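Local coordinates for protein phosphatase Slingshot homolog 2 (Homo sapiens, PDB 2NT2), which dephosphorylates and so activates the actin-depolymerising factor cofilin, through its dual-specificity phosphatase catalytic domain, the part present here, at residues Leu25-Glu39 / Gly46-Glu58. The protein carries 1 engineered substitution. Numbering follows the deposited sequence.
Sequences LQNRGVRYILNVTRE and GVFEYHNIRVYDE
Glu-49 O takes the N-H of Ile-33 at 2.9 Å and a CA-H...O contact from Tyr-32. It is one rung of the parallel ladder between strands 30-35 and 49-52, whose axes differ by 13° in direction. Arg-31 O, Ile-33 O and Asn-35 O accept from Glu-49, His-51 and Ile-53; Asn-35 N returns a bond to His-51 O.

On the face with Ile-33 and Tyr-50, the two side chains run alongside each other. Ile-33 CG1 is anti to the carbonyl carbon (chi1 -56°). This carries CD1 to within 3.4 Å of Tyr-50 CE2 and 3.7 Å of Phe-48 CG, where it meets both rings obliquely. The Tyr-50 hydroxyl is hydrogen-bonded to Phe-44 N. Phe-48 turns its edge to the backbone, with CE2 3.3 Å from Val-30 O. Its CZ reaches Leu-25 CB at 3.9 Å, and Val-47 CG1 lies over one ring face. A serine in place of Phe-48 would remove the ring that Leu-25 and Ile-33 CD1 share, which would probably open a gap between helix 22-27 and strand 30-35. Arg-31 NH2 donates to Val-47 O at 3.3 Å, from above the carbonyl plane.

Past the strands, Arg-38 CB sits over one face of Tyr-56, a CH-pi contact of 4.2 Å to the ring centroid. Val-55 O accepts a weak bond from Arg-38 N and also a hydrogen bond from Arg-94 NH1. The loop after strand 30-35 brings Thr-37 near the engineered Ser-88, the position of the phosphocysteine intermediate.

These are adjacent parallel strands of the mixed central sheet of the protein-tyrosine phosphatase fold. Strand 49-52 forms one edge, and 30-35 lies between it and 83-87. Helix 67-79 packs on Tyr-32, Leu-34 and Glu-49, while Val-36 meets helix 94-107.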
loop_
_atom_site.group_PDB
_atom_site.type_symbol
_atom_site.label_atom_id
_atom_site.label_comp_id
_atom_site.label_asym_id
_atom_site.label_seq_id
_atom_site.Cartn_x
_atom_site.Cartn_y
_atom_site.Cartn_z
ATOM N N LEU A 25 11.953 -0.247 10.815
ATOM C CA LEU A 25 10.570 0.147 10.987
ATOM C C LEU A 25 10.388 1.039 12.213
ATOM O O LEU A 25 9.775 2.105 12.143
ATOM C CB LEU A 25 9.681 -1.099 11.133
ATOM C CG LEU A 25 9.483 -1.918 9.855
ATOM C CD1 LEU A 25 8.480 -3.036 10.060
ATOM C CD2 LEU A 25 9.055 -1.005 8.714
ATOM N N GLN A 26 10.930 0.574 13.336
ATOM C CA GLN A 26 10.827 1.326 14.582
ATOM C C GLN A 26 11.452 2.706 14.428
ATOM O O GLN A 26 10.863 3.720 14.799
ATOM C CB GLN A 26 11.487 0.549 15.722
ATOM C CG GLN A 26 10.986 0.944 17.099
ATOM C CD GLN A 26 11.275 -0.101 18.159
ATOM O OE1 GLN A 26 12.393 -0.187 18.668
ATOM N NE2 GLN A 26 10.266 -0.892 18.504
ATOM N N ASN A 27 12.649 2.747 13.851
ATOM C CA ASN A 27 13.386 3.988 13.658
ATOM C C ASN A 27 12.645 4.961 12.748
ATOM O O ASN A 27 12.709 6.177 12.928
ATOM C CB ASN A 27 14.777 3.707 13.089
ATOM C CG ASN A 27 15.683 3.016 14.089
ATOM O OD1 ASN A 27 15.344 2.869 15.261
ATOM N ND2 ASN A 27 16.841 2.575 13.615
ATOM N N ARG A 28 11.947 4.426 11.749
ATOM C CA ARG A 28 11.219 5.284 10.822
ATOM C C ARG A 28 9.903 5.756 11.420
ATOM O O ARG A 28 9.192 6.548 10.802
ATOM C CB ARG A 28 10.972 4.561 9.498
ATOM C CG ARG A 28 12.250 4.221 8.754
ATOM C CD ARG A 28 11.954 3.391 7.512
ATOM N NE ARG A 28 13.102 3.282 6.626
ATOM C CZ ARG A 28 13.486 4.231 5.781
ATOM N NH1 ARG A 28 12.801 5.367 5.716
ATOM N NH2 ARG A 28 14.545 4.054 5.004
ATOM N N GLY A 29 9.573 5.275 12.607
ATOM C CA GLY A 29 8.374 5.673 13.316
ATOM C C GLY A 29 7.122 4.951 12.859
ATOM O O GLY A 29 6.012 5.472 12.992
ATOM N N VAL A 30 7.283 3.755 12.300
ATOM C CA VAL A 30 6.155 2.964 11.833
ATOM C C VAL A 30 5.521 2.205 12.990
ATOM O O VAL A 30 6.235 1.705 13.863
ATOM C CB VAL A 30 6.574 1.948 10.753
ATOM C CG1 VAL A 30 5.360 1.119 10.353
ATOM C CG2 VAL A 30 7.199 2.633 9.551
ATOM N N ARG A 31 4.194 2.112 13.034
ATOM C CA ARG A 31 3.537 1.327 14.078
ATOM C C ARG A 31 2.354 0.559 13.491
ATOM O O ARG A 31 1.813 -0.338 14.134
ATOM C CB ARG A 31 3.059 2.182 15.250
ATOM C CG ARG A 31 3.914 3.383 15.584
ATOM C CD ARG A 31 5.126 3.067 16.432
ATOM N NE ARG A 31 5.237 1.663 16.806
ATOM C CZ ARG A 31 6.203 1.174 17.577
ATOM N NH1 ARG A 31 7.139 1.981 18.063
ATOM N NH2 ARG A 31 6.228 -0.120 17.867
ATOM N N TYR A 32 1.983 0.944 12.281
ATOM C CA TYR A 32 0.914 0.304 11.535
ATOM C C TYR A 32 1.499 -0.393 10.308
ATOM O O TYR A 32 2.362 0.157 9.624
ATOM C CB TYR A 32 -0.135 1.321 11.086
ATOM C CG TYR A 32 -0.819 2.061 12.206
ATOM C CD1 TYR A 32 -0.276 3.233 12.720
ATOM C CD2 TYR A 32 -2.008 1.589 12.748
ATOM C CE1 TYR A 32 -0.894 3.922 13.747
ATOM C CE2 TYR A 32 -2.627 2.278 13.778
ATOM C CZ TYR A 32 -2.069 3.438 14.271
ATOM O OH TYR A 32 -2.696 4.113 15.296
ATOM N N ILE A 33 1.028 -1.602 10.032
ATOM C CA ILE A 33 1.517 -2.309 8.854
ATOM C C ILE A 33 0.357 -2.890 8.052
ATOM O O ILE A 33 -0.409 -3.702 8.568
ATOM C CB ILE A 33 2.491 -3.433 9.222
ATOM C CG1 ILE A 33 3.699 -2.981 10.045
ATOM C CG2 ILE A 33 2.953 -4.160 7.965
ATOM C CD1 ILE A 33 4.610 -4.127 10.437
ATOM N N LEU A 34 0.270 -2.430 6.811
ATOM C CA LEU A 34 -0.654 -2.938 5.815
ATOM C C LEU A 34 0.046 -3.990 4.947
ATOM O O LEU A 34 0.855 -3.689 4.071
ATOM C CB LEU A 34 -1.205 -1.807 4.957
ATOM C CG LEU A 34 -2.320 -2.163 3.973
ATOM C CD1 LEU A 34 -3.372 -3.037 4.634
ATOM C CD2 LEU A 34 -2.942 -0.892 3.406
ATOM N N ASN A 35 -0.273 -5.235 5.267
ATOM C CA ASN A 35 0.265 -6.410 4.608
ATOM C C ASN A 35 -0.700 -6.908 3.534
ATOM O O ASN A 35 -1.663 -7.603 3.845
ATOM C CB ASN A 35 0.509 -7.493 5.661
ATOM C CG ASN A 35 1.192 -8.718 5.098
ATOM O OD1 ASN A 35 1.242 -8.895 3.883
ATOM N ND2 ASN A 35 1.711 -9.549 5.998
ATOM N N VAL A 36 -0.437 -6.531 2.293
ATOM C CA VAL A 36 -1.280 -6.826 1.147
ATOM C C VAL A 36 -0.901 -8.150 0.496
ATOM O O VAL A 36 -0.623 -8.222 -0.707
ATOM C CB VAL A 36 -1.185 -5.704 0.088
ATOM C CG1 VAL A 36 -2.362 -5.786 -0.876
ATOM C CG2 VAL A 36 -1.149 -4.342 0.756
ATOM N N THR A 37 -0.830 -9.209 1.299
ATOM C CA THR A 37 -0.474 -10.529 0.813
ATOM C C THR A 37 -1.327 -11.604 1.493
ATOM O O THR A 37 -1.876 -11.368 2.568
ATOM C CB THR A 37 0.999 -10.912 1.043
ATOM O OG1 THR A 37 1.145 -11.489 2.353
ATOM C CG2 THR A 37 1.947 -9.730 0.970
ATOM N N ARG A 38 -1.372 -12.765 0.858
ATOM C CA ARG A 38 -1.916 -13.971 1.459
ATOM C C ARG A 38 -0.796 -14.820 2.070
ATOM O O ARG A 38 -1.004 -15.444 3.112
ATOM C CB ARG A 38 -2.671 -14.811 0.424
ATOM C CG ARG A 38 -3.114 -16.167 0.969
ATOM C CD ARG A 38 -4.584 -16.154 1.356
ATOM N NE ARG A 38 -4.782 -16.447 2.771
ATOM C CZ ARG A 38 -5.871 -16.182 3.471
ATOM N NH1 ARG A 38 -6.918 -15.599 2.902
ATOM N NH2 ARG A 38 -5.919 -16.497 4.758
ATOM N N GLU A 39 0.352 -14.824 1.411
ATOM C CA GLU A 39 1.457 -15.729 1.670
ATOM C C GLU A 39 2.543 -15.194 2.587
ATOM O O GLU A 39 3.418 -15.921 3.065
ATOM C CB GLU A 39 2.075 -16.121 0.312
ATOM C CG GLU A 39 2.973 -15.062 -0.300
ATOM C CD GLU A 39 2.246 -14.077 -1.189
ATOM O OE1 GLU A 39 2.881 -13.509 -2.107
ATOM O OE2 GLU A 39 1.036 -13.840 -0.996
ATOM N N GLY A 46 2.301 -7.839 18.271
ATOM C CA GLY A 46 2.648 -7.395 19.617
ATOM C C GLY A 46 3.570 -6.188 19.588
ATOM O O GLY A 46 3.792 -5.525 20.603
ATOM N N VAL A 47 4.117 -5.905 18.411
ATOM C CA VAL A 47 4.900 -4.698 18.178
ATOM C C VAL A 47 4.105 -3.737 17.302
ATOM O O VAL A 47 4.045 -2.535 17.563
ATOM C CB VAL A 47 6.250 -5.006 17.504
ATOM C CG1 VAL A 47 7.081 -3.738 17.363
ATOM C CG2 VAL A 47 7.012 -6.064 18.293
ATOM N N PHE A 48 3.498 -4.276 16.242
ATOM C CA PHE A 48 2.761 -3.434 15.312
ATOM C C PHE A 48 1.314 -3.883 15.140
ATOM O O PHE A 48 1.007 -5.069 15.233
ATOM C CB PHE A 48 3.453 -3.411 13.947
ATOM C CG PHE A 48 4.940 -3.108 14.003
ATOM C CD1 PHE A 48 5.863 -4.136 14.035
ATOM C CD2 PHE A 48 5.401 -1.802 14.018
ATOM C CE1 PHE A 48 7.222 -3.868 14.071
ATOM C CE2 PHE A 48 6.754 -1.524 14.057
ATOM C CZ PHE A 48 7.664 -2.561 14.084
ATOM N N GLU A 49 0.455 -2.905 14.889
ATOM C CA GLU A 49 -0.931 -3.108 14.497
ATOM C C GLU A 49 -1.010 -3.489 13.017
ATOM O O GLU A 49 -0.539 -2.724 12.171
ATOM C CB GLU A 49 -1.712 -1.821 14.742
ATOM C CG GLU A 49 -2.815 -1.959 15.777
ATOM C CD GLU A 49 -4.084 -1.256 15.321
ATOM O OE1 GLU A 49 -4.639 -1.628 14.266
ATOM O OE2 GLU A 49 -4.521 -0.326 16.029
ATOM N N TYR A 50 -1.599 -4.642 12.734
ATOM C CA TYR A 50 -1.634 -5.199 11.392
ATOM C C TYR A 50 -3.019 -5.143 10.756
ATOM O O TYR A 50 -4.032 -5.244 11.443
ATOM C CB TYR A 50 -1.151 -6.656 11.395
ATOM C CG TYR A 50 0.346 -6.784 11.549
ATOM C CD1 TYR A 50 0.903 -7.025 12.799
ATOM C CD2 TYR A 50 1.195 -6.658 10.457
ATOM C CE1 TYR A 50 2.267 -7.141 12.950
ATOM C CE2 TYR A 50 2.564 -6.774 10.612
ATOM C CZ TYR A 50 3.094 -7.015 11.861
ATOM O OH TYR A 50 4.454 -7.136 12.029
ATOM N N HIS A 51 -3.020 -5.007 9.434
ATOM C CA HIS A 51 -4.199 -5.222 8.611
ATOM C C HIS A 51 -3.824 -6.044 7.378
ATOM O O HIS A 51 -2.854 -5.731 6.685
ATOM C CB HIS A 51 -4.859 -3.909 8.197
ATOM C CG HIS A 51 -6.262 -4.097 7.683
ATOM N ND1 HIS A 51 -7.365 -3.963 8.493
ATOM C CD2 HIS A 51 -6.745 -4.408 6.461
ATOM C CE1 HIS A 51 -8.468 -4.183 7.798
ATOM N NE2 HIS A 51 -8.115 -4.457 6.554
ATOM N N ASN A 52 -4.567 -7.111 7.114
ATOM C CA ASN A 52 -4.162 -8.049 6.067
ATOM C C ASN A 52 -5.183 -8.142 4.942
ATOM O O ASN A 52 -6.387 -8.223 5.182
ATOM C CB ASN A 52 -3.909 -9.423 6.699
ATOM C CG ASN A 52 -2.700 -9.406 7.615
ATOM O OD1 ASN A 52 -1.628 -9.888 7.240
ATOM N ND2 ASN A 52 -2.848 -8.840 8.809
ATOM N N ILE A 53 -4.684 -8.085 3.719
ATOM C CA ILE A 53 -5.453 -8.186 2.488
ATOM C C ILE A 53 -4.993 -9.441 1.737
ATOM O O ILE A 53 -4.070 -9.410 0.928
ATOM C CB ILE A 53 -5.294 -6.934 1.610
ATOM C CG1 ILE A 53 -5.692 -5.610 2.251
ATOM C CG2 ILE A 53 -5.961 -7.123 0.253
ATOM C CD1 ILE A 53 -6.983 -5.482 3.014
ATOM N N ARG A 54 -5.645 -10.542 2.078
ATOM C CA ARG A 54 -5.167 -11.895 1.856
ATOM C C ARG A 54 -5.433 -12.375 0.434
ATOM O O ARG A 54 -6.317 -13.180 0.164
ATOM C CB ARG A 54 -5.798 -12.824 2.899
ATOM C CG ARG A 54 -5.883 -12.123 4.256
ATOM C CD ARG A 54 -5.681 -13.079 5.406
ATOM N NE ARG A 54 -6.579 -12.764 6.527
ATOM C CZ ARG A 54 -7.895 -12.924 6.480
ATOM N NH1 ARG A 54 -8.497 -13.386 5.391
ATOM N NH2 ARG A 54 -8.635 -12.615 7.541
ATOM N N VAL A 55 -4.601 -11.856 -0.453
ATOM C CA VAL A 55 -4.763 -11.863 -1.892
ATOM C C VAL A 55 -3.461 -12.203 -2.598
ATOM O O VAL A 55 -2.371 -11.883 -2.108
ATOM C CB VAL A 55 -5.241 -10.452 -2.317
ATOM C CG1 VAL A 55 -4.270 -9.834 -3.306
ATOM C CG2 VAL A 55 -6.655 -10.498 -2.852
ATOM N N TYR A 56 -3.533 -12.869 -3.752
ATOM C CA TYR A 56 -2.316 -13.165 -4.502
ATOM C C TYR A 56 -2.118 -12.129 -5.619
ATOM O O TYR A 56 -3.066 -11.504 -6.092
ATOM C CB TYR A 56 -2.329 -14.557 -5.099
ATOM C CG TYR A 56 -2.366 -15.735 -4.167
ATOM C CD1 TYR A 56 -3.525 -16.486 -4.012
ATOM C CD2 TYR A 56 -1.253 -16.122 -3.436
ATOM C CE1 TYR A 56 -3.578 -17.575 -3.160
ATOM C CE2 TYR A 56 -1.293 -17.207 -2.582
ATOM C CZ TYR A 56 -2.453 -17.932 -2.445
ATOM O OH TYR A 56 -2.498 -19.017 -1.595
ATOM N N ASP A 57 -0.867 -11.968 -6.026
ATOM C CA ASP A 57 -0.471 -11.081 -7.110
ATOM C C ASP A 57 -0.771 -11.719 -8.466
ATOM O O ASP A 57 0.141 -12.154 -9.175
ATOM C CB ASP A 57 1.027 -10.766 -7.018
ATOM C CG ASP A 57 1.429 -9.585 -7.881
ATOM O OD1 ASP A 57 0.534 -8.820 -8.295
ATOM O OD2 ASP A 57 2.649 -9.425 -8.121
ATOM N N GLU A 58 -2.056 -11.786 -8.795
ATOM C CA GLU A 58 -2.530 -12.425 -10.010
ATOM C C GLU A 58 -3.727 -11.678 -10.607
ATOM O O GLU A 58 -4.434 -10.986 -9.884
ATOM C CB GLU A 58 -2.926 -13.879 -9.760
ATOM C CG GLU A 58 -3.041 -14.278 -8.303
ATOM C CD GLU A 58 -4.245 -15.164 -8.042
ATOM O OE1 GLU A 58 -5.326 -14.629 -7.728
ATOM O OE2 GLU A 58 -4.070 -16.389 -8.175
HETATM O O HOH W 1 1.404 -13.973 -5.210
#